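Local coordinates for beta sliding clamp (Pseudomonas aeruginosa, PDB 6AMS), which probably encircles DNA as a ring-shaped head-to-tail homodimer and tethers DNA polymerases and other proteins to it for processive replication, at residues A[35-40]-A[61-66]; A[164-169]-A[181-186]. All coordinates share one frame; numbering follows the deposited sequence.

In the fold
The sliding clamp builds its ring from repeated copies of one domain fold, and the two contacts sample it in two domains. Contact 1 comes first along the chain, in the N-terminal domain; contact 2 opens after it has closed, in the central domain. Their centres lie 41 Å apart, with nearest atoms about 30 Å from each other, so they do not touch. Each belongs to a different eight-stranded antiparallel sheet that continues from one domain into the next. Contact 1 joins strand 32-38 to the entrance of edge strand 66-71, whereas contact 2 pairs interior strands 166-172 and 176-183. Continuous sheets of this kind tie the domains of each subunit together.

Contact 1: A[35-40]-A[61-66]; sequences LVVEGQ and DAAEPG
Val37 and Gly66 form an antiparallel hydrogen-bonded pair where strand 32-38 ends and strand 66-71 begins. This is the edge pairing of an antiparallel sheet in the N-terminal domain, where the loop after strand 51-58 leads into edge strand 66-71. Val37 N donates to Gly66 O over 2.9 Å, and Gly66 N to Val37 O over a longer 3.3 Å. Gly66 O also lies 3.5 Å from Val36 CA in a CA-H...O contact. Beyond this pair the 61-66 segment has no regular structure, and the Gln40 amide makes the remaining hydrogen bond across the contact.

CG1 of Val37 stands anti to the backbone N (chi1 178°), which carries this branch to the methyl of Ala63, with 4.0 Å between Val37 CG1 and Ala63 CB; the carbonyl oxygen of Glu64 borders the same branch. Pro65 CB lies 3.3 Å from Val37 O. Farther along, Gln40 bends at chi2 (-62°) and brings its amide alongside the chain of residues 61-63. Its NE2 donates to Asp61 O over 2.8 Å; the acceptor lies close to the amide plane, yet the nitrogen sits well above the plane of the carbonyl. A second bond from NE2 to Leu59 O gives the amide nitrogen two backbone acceptors, which fixes how the amide is turned.

Strand 2-6 also meets this surface patch: Phe3 touches both Val37 and Ala63, and Thr4 binds the Asp61 carboxylate; just before that strand, Met1 N hydrogen-bonds the Glu64 carboxylate. Across strand 32-38 from Gly66 runs strand 41-47, whose Leu42 packs on Val37.

Contact 2: A[164-169]-A[181-186]; sequences GGTLRS and SLDAQI
The guanidinium group of Arg168 meets Ser181 at its edge, with the hydroxyl oxygen lying almost exactly in the guanidinium plane. The grip is side-on and two-pronged: Arg168 NE and Ser181 OG are 2.9 Å apart, and Arg168 NH2 reaches the same oxygen at 3.1 Å. A turn at chi3 (-69°) in an otherwise extended side chain turns the NE edge of the group toward its cross-strand neighbour. NH1 bonds instead to the hydroxyl of Tyr245, so that the flat group is held at two points.

In the backbone, Arg168 and Ser181 form a non-hydrogen-bonded pair, as do Thr166 and Asp183. Between them lies the hydrogen-bonded pair Leu167 and Leu182, joined by Leu167 N to Leu182 O at 3.0 Å and Leu182 N to Leu167 O at 2.9 Å. The ladder outlasts the strand: Ala184 N donates to Gly165 O over 3.0 Å.

On the face bearing the two leucines, Leu167 CB lies 4.2 Å from Ala184 CB and 4.3 Å from Ile186 CD1, so the departing chain still packs on the strand.

These strands, 166-172 and 176-183, make an antiparallel beta hairpin. Helix 132-142 packs on its leucine face, where Leu138 meets Leu167 and Arg137 meets Leu182, while Ile130 of strand 126-131 touches Leu167 and Ala184, and Val162 of strand 157-163 touches Leu167 and Ile186.

Contact 1: A[35-40]-A[61-66]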
ATOM      1  N   LEU A  35      -0.115  -4.727  30.634  1.00 23.41           N
ATOM      2  CA  LEU A  35      -0.181  -6.161  30.885  1.00 22.84           C
ATOM      3  C   LEU A  35      -0.473  -6.353  32.363  1.00 21.99           C
ATOM      4  O   LEU A  35       0.201  -5.792  33.191  1.00 25.19           O
ATOM      5  CB  LEU A  35       1.144  -6.836  30.533  1.00 22.79           C
ATOM      6  CG  LEU A  35       1.704  -6.686  29.119  1.00 22.56           C
ATOM      7  CD1 LEU A  35       3.023  -7.426  28.999  1.00 23.11           C
ATOM      8  CD2 LEU A  35       0.715  -7.200  28.089  1.00 22.80           C
ATOM      9  N   VAL A  36      -1.473  -7.163  32.672  1.00 23.62           N
ATOM     10  CA  VAL A  36      -1.941  -7.428  34.026  1.00 23.90           C
ATOM     11  C   VAL A  36      -2.116  -8.930  34.140  1.00 25.72           C
ATOM     12  O   VAL A  36      -2.846  -9.512  33.365  1.00 27.98           O
ATOM     13  CB  VAL A  36      -3.282  -6.739  34.330  1.00 22.89           C
ATOM     14  CG1 VAL A  36      -3.738  -6.991  35.755  1.00 23.02           C
ATOM     15  CG2 VAL A  36      -3.179  -5.234  34.084  1.00 22.71           C
ATOM     16  N   VAL A  37      -1.407  -9.547  35.087  1.00 27.16           N
ATOM     17  CA  VAL A  37      -1.605 -10.946  35.414  1.00 27.46           C
ATOM     18  C   VAL A  37      -2.349 -11.027  36.747  1.00 28.34           C
ATOM     19  O   VAL A  37      -1.804 -10.625  37.764  1.00 28.83           O
ATOM     20  CB  VAL A  37      -0.249 -11.693  35.516  1.00 26.38           C
ATOM     21  CG1 VAL A  37      -0.441 -13.163  35.915  1.00 25.37           C
ATOM     22  CG2 VAL A  37       0.501 -11.608  34.206  1.00 24.86           C
ATOM     23  N   GLU A  38      -3.595 -11.504  36.723  1.00 31.93           N
ATOM     24  CA  GLU A  38      -4.416 -11.823  37.924  1.00 33.33           C
ATOM     25  C   GLU A  38      -4.755 -13.294  37.859  1.00 32.24           C
ATOM     26  O   GLU A  38      -5.429 -13.742  36.924  1.00 33.24           O
ATOM     27  CB  GLU A  38      -5.723 -11.019  37.949  1.00 35.86           C
ATOM     28  CG  GLU A  38      -5.545  -9.505  38.141  1.00 43.57           C
ATOM     29  CD  GLU A  38      -6.855  -8.721  38.088  1.00 48.24           C
ATOM     30  OE1 GLU A  38      -7.895  -9.316  37.714  1.00 49.51           O
ATOM     31  OE2 GLU A  38      -6.840  -7.519  38.449  1.00 49.32           O
ATOM     32  N   GLY A  39      -4.285 -14.059  38.832  1.00 30.68           N
ATOM     33  CA  GLY A  39      -4.456 -15.505  38.791  1.00 30.26           C
ATOM     34  C   GLY A  39      -3.889 -16.051  37.500  1.00 29.67           C
ATOM     35  O   GLY A  39      -2.775 -15.736  37.124  1.00 28.42           O
ATOM     36  N   GLN A  40      -4.682 -16.840  36.797  1.00 33.99           N
ATOM     37  CA  GLN A  40      -4.269 -17.465  35.538  1.00 34.16           C
ATOM     38  C   GLN A  40      -4.815 -16.729  34.318  1.00 33.28           C
ATOM     39  O   GLN A  40      -5.136 -17.353  33.310  1.00 38.60           O
ATOM     40  CB  GLN A  40      -4.695 -18.937  35.563  1.00 33.44           C
ATOM     41  CG  GLN A  40      -4.036 -19.709  36.699  1.00 33.77           C
ATOM     42  CD  GLN A  40      -2.511 -19.746  36.599  1.00 36.60           C
ATOM     43  OE1 GLN A  40      -1.797 -19.371  37.545  1.00 40.18           O
ATOM     44  NE2 GLN A  40      -2.001 -20.159  35.435  1.00 34.78           N
ATOM     45  N   ASP A  61       0.510 -22.576  32.581  1.00 43.10           N
ATOM     46  CA  ASP A  61       1.454 -22.798  33.689  1.00 45.71           C
ATOM     47  C   ASP A  61       1.238 -21.796  34.805  1.00 45.10           C
ATOM     48  O   ASP A  61       0.599 -20.761  34.615  1.00 45.54           O
ATOM     49  CB  ASP A  61       2.899 -22.700  33.214  1.00 49.08           C
ATOM     50  CG  ASP A  61       3.247 -23.749  32.193  1.00 55.66           C
ATOM     51  OD1 ASP A  61       2.769 -24.897  32.329  1.00 58.02           O
ATOM     52  OD2 ASP A  61       4.006 -23.429  31.261  1.00 64.85           O
ATOM     53  N   ALA A  62       1.793 -22.096  35.970  1.00 46.66           N
ATOM     54  CA  ALA A  62       1.627 -21.204  37.114  1.00 43.67           C
ATOM     55  C   ALA A  62       2.207 -19.858  36.723  1.00 40.14           C
ATOM     56  O   ALA A  62       3.115 -19.787  35.895  1.00 39.49           O
ATOM     57  CB  ALA A  62       2.292 -21.765  38.362  1.00 43.81           C
ATOM     58  N   ALA A  63       1.628 -18.810  37.286  1.00 36.86           N
ATOM     59  CA  ALA A  63       1.952 -17.442  36.912  1.00 35.11           C
ATOM     60  C   ALA A  63       2.009 -16.597  38.150  1.00 32.58           C
ATOM     61  O   ALA A  63       1.170 -16.716  39.014  1.00 36.96           O
ATOM     62  CB  ALA A  63       0.908 -16.888  35.936  1.00 35.48           C
ATOM     63  N   GLU A  64       3.019 -15.748  38.244  1.00 32.72           N
ATOM     64  CA  GLU A  64       3.160 -14.843  39.365  1.00 31.90           C
ATOM     65  C   GLU A  64       2.466 -13.527  38.940  1.00 27.34           C
ATOM     66  O   GLU A  64       2.721 -13.014  37.851  1.00 24.65           O
ATOM     67  CB  GLU A  64       4.644 -14.674  39.656  1.00 37.04           C
ATOM     68  CG  GLU A  64       5.026 -13.956  40.944  1.00 44.61           C
ATOM     69  CD  GLU A  64       6.504 -13.558  40.971  1.00 45.26           C
ATOM     70  OE1 GLU A  64       7.390 -14.441  40.953  1.00 52.46           O
ATOM     71  OE2 GLU A  64       6.791 -12.352  41.022  1.00 46.86           O
ATOM     72  N   PRO A  65       1.589 -12.976  39.792  1.00 23.98           N
ATOM     73  CA  PRO A  65       0.872 -11.761  39.403  1.00 23.51           C
ATOM     74  C   PRO A  65       1.686 -10.452  39.397  1.00 22.66           C
ATOM     75  O   PRO A  65       2.804 -10.381  39.901  1.00 21.86           O
ATOM     76  CB  PRO A  65      -0.264 -11.675  40.446  1.00 23.38           C
ATOM     77  CG  PRO A  65       0.253 -12.391  41.631  1.00 22.76           C
ATOM     78  CD  PRO A  65       1.176 -13.452  41.128  1.00 23.05           C
ATOM     79  N   GLY A  66       1.077  -9.429  38.822  1.00 22.84           N
ATOM     80  CA  GLY A  66       1.645  -8.096  38.751  1.00 22.92           C
ATOM     81  C   GLY A  66       1.115  -7.377  37.540  1.00 24.96           C
ATOM     82  O   GLY A  66       0.258  -7.900  36.767  1.00 25.71           O
TER

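Contact 2: A[164-169]-A[181-186]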
ATOM      1  N   GLY A 164     -38.053   2.248  19.954  1.00 44.60           N
ATOM      2  CA  GLY A 164     -38.906   1.073  19.861  1.00 44.83           C
ATOM      3  C   GLY A 164     -37.958  -0.091  20.029  1.00 47.69           C
ATOM      4  O   GLY A 164     -37.123  -0.078  20.940  1.00 52.66           O
ATOM      5  N   GLY A 165     -38.028  -1.064  19.134  1.00 46.27           N
ATOM      6  CA  GLY A 165     -37.070  -2.191  19.169  1.00 42.05           C
ATOM      7  C   GLY A 165     -35.912  -2.037  18.199  1.00 42.55           C
ATOM      8  O   GLY A 165     -35.241  -3.035  17.905  1.00 40.06           O
ATOM      9  N   THR A 166     -35.717  -0.820  17.664  1.00 37.59           N
ATOM     10  CA  THR A 166     -34.969  -0.630  16.406  1.00 35.45           C
ATOM     11  C   THR A 166     -33.600  -0.037  16.706  1.00 35.00           C
ATOM     12  O   THR A 166     -33.475   0.940  17.467  1.00 37.92           O
ATOM     13  CB  THR A 166     -35.765   0.277  15.427  1.00 35.31           C
ATOM     14  OG1 THR A 166     -36.922  -0.436  14.990  1.00 31.52           O
ATOM     15  CG2 THR A 166     -34.986   0.658  14.195  1.00 36.31           C
ATOM     16  N   LEU A 167     -32.577  -0.630  16.101  1.00 33.27           N
ATOM     17  CA  LEU A 167     -31.230  -0.049  16.119  1.00 28.55           C
ATOM     18  C   LEU A 167     -30.952   0.675  14.817  1.00 24.47           C
ATOM     19  O   LEU A 167     -31.114   0.135  13.726  1.00 21.50           O
ATOM     20  CB  LEU A 167     -30.199  -1.166  16.343  1.00 29.12           C
ATOM     21  CG  LEU A 167     -28.744  -0.695  16.469  1.00 29.70           C
ATOM     22  CD1 LEU A 167     -28.568   0.252  17.659  1.00 30.57           C
ATOM     23  CD2 LEU A 167     -27.833  -1.899  16.595  1.00 29.17           C
ATOM     24  N   ARG A 168     -30.486   1.901  14.920  1.00 26.91           N
ATOM     25  CA  ARG A 168     -30.255   2.719  13.730  1.00 25.92           C
ATOM     26  C   ARG A 168     -28.934   3.457  13.771  1.00 24.16           C
ATOM     27  O   ARG A 168     -28.571   4.032  14.809  1.00 25.48           O
ATOM     28  CB  ARG A 168     -31.400   3.706  13.596  1.00 26.52           C
ATOM     29  CG  ARG A 168     -31.118   4.861  12.662  1.00 27.22           C
ATOM     30  CD  ARG A 168     -32.307   5.731  12.513  1.00 28.70           C
ATOM     31  NE  ARG A 168     -33.382   5.074  11.797  1.00 28.38           N
ATOM     32  CZ  ARG A 168     -34.602   5.583  11.692  1.00 30.81           C
ATOM     33  NH1 ARG A 168     -34.919   6.754  12.258  1.00 32.13           N
ATOM     34  NH2 ARG A 168     -35.503   4.916  11.009  1.00 31.22           N
ATOM     35  N   SER A 169     -28.236   3.451  12.646  1.00 23.56           N
ATOM     36  CA  SER A 169     -27.025   4.190  12.421  1.00 25.08           C
ATOM     37  C   SER A 169     -27.232   5.338  11.404  1.00 25.71           C
ATOM     38  O   SER A 169     -27.905   5.176  10.425  1.00 23.44           O
ATOM     39  CB  SER A 169     -25.990   3.267  11.877  1.00 24.54           C
ATOM     40  OG  SER A 169     -26.467   2.677  10.741  1.00 24.51           O
ATOM     41  N   SER A 181     -31.356   0.921   9.248  1.00 33.50           N
ATOM     42  CA  SER A 181     -32.243   0.587  10.355  1.00 36.16           C
ATOM     43  C   SER A 181     -32.448  -0.901  10.408  1.00 40.92           C
ATOM     44  O   SER A 181     -32.739  -1.526   9.358  1.00 48.96           O
ATOM     45  CB  SER A 181     -33.598   1.252  10.128  1.00 35.73           C
ATOM     46  OG  SER A 181     -33.498   2.656  10.288  1.00 35.22           O
ATOM     47  N   LEU A 182     -32.354  -1.466  11.604  1.00 48.04           N
ATOM     48  CA  LEU A 182     -32.479  -2.905  11.775  1.00 53.68           C
ATOM     49  C   LEU A 182     -33.414  -3.221  12.951  1.00 53.14           C
ATOM     50  O   LEU A 182     -33.363  -2.546  13.989  1.00 53.86           O
ATOM     51  CB  LEU A 182     -31.084  -3.434  12.032  1.00 56.72           C
ATOM     52  CG  LEU A 182     -30.805  -4.915  11.935  1.00 65.48           C
ATOM     53  CD1 LEU A 182     -29.513  -5.186  11.230  1.00 70.71           C
ATOM     54  CD2 LEU A 182     -30.780  -5.506  13.333  1.00 66.66           C
ATOM     55  N   ASP A 183     -34.286  -4.211  12.783  1.00 52.66           N
ATOM     56  CA  ASP A 183     -35.116  -4.736  13.868  1.00 53.69           C
ATOM     57  C   ASP A 183     -34.208  -5.528  14.768  1.00 51.53           C
ATOM     58  O   ASP A 183     -33.640  -6.524  14.342  1.00 58.28           O
ATOM     59  CB  ASP A 183     -36.190  -5.686  13.342  1.00 60.44           C
ATOM     60  CG  ASP A 183     -37.235  -4.987  12.533  1.00 66.50           C
ATOM     61  OD1 ASP A 183     -38.095  -4.331  13.143  1.00 65.17           O
ATOM     62  OD2 ASP A 183     -37.211  -5.105  11.288  1.00 71.19           O
ATOM     63  N   ALA A 184     -34.054  -5.086  16.000  1.00 50.80           N
ATOM     64  CA  ALA A 184     -33.159  -5.749  16.949  1.00 54.79           C
ATOM     65  C   ALA A 184     -33.864  -6.319  18.185  1.00 58.00           C
ATOM     66  O   ALA A 184     -33.190  -6.853  19.054  1.00 58.24           O
ATOM     67  CB  ALA A 184     -32.080  -4.773  17.385  1.00 51.70           C
ATOM     68  N   GLN A 185     -35.160  -6.201  18.304  1.00 62.01           N
ATOM     69  CA  GLN A 185     -35.798  -6.831  19.431  1.00 68.75           C
ATOM     70  C   GLN A 185     -35.272  -6.332  20.755  1.00 67.52           C
ATOM     71  O   GLN A 185     -35.194  -7.060  21.709  1.00 60.45           O
ATOM     72  CB  GLN A 185     -35.577  -8.352  19.336  1.00 73.03           C
ATOM     73  CG  GLN A 185     -36.238  -9.102  18.167  1.00 72.02           C
ATOM     74  CD  GLN A 185     -37.734  -9.005  18.122  1.00 74.50           C
ATOM     75  OE1 GLN A 185     -38.389  -9.064  19.150  1.00 85.11           O
ATOM     76  NE2 GLN A 185     -38.291  -8.883  16.936  1.00 69.64           N
ATOM     77  N   ILE A 186     -34.890  -5.073  20.781  1.00 69.03           N
ATOM     78  CA  ILE A 186     -34.400  -4.415  21.961  1.00 63.28           C
ATOM     79  C   ILE A 186     -35.638  -3.995  22.689  1.00 60.88           C
ATOM     80  O   ILE A 186     -36.524  -3.473  22.098  1.00 70.53           O
ATOM     81  CB  ILE A 186     -33.563  -3.216  21.555  1.00 61.09           C
ATOM     82  CG1 ILE A 186     -32.181  -3.687  21.155  1.00 61.95           C
ATOM     83  CG2 ILE A 186     -33.422  -2.281  22.714  1.00 64.28           C
ATOM     84  CD1 ILE A 186     -31.542  -2.925  20.032  1.00 62.44           C
TER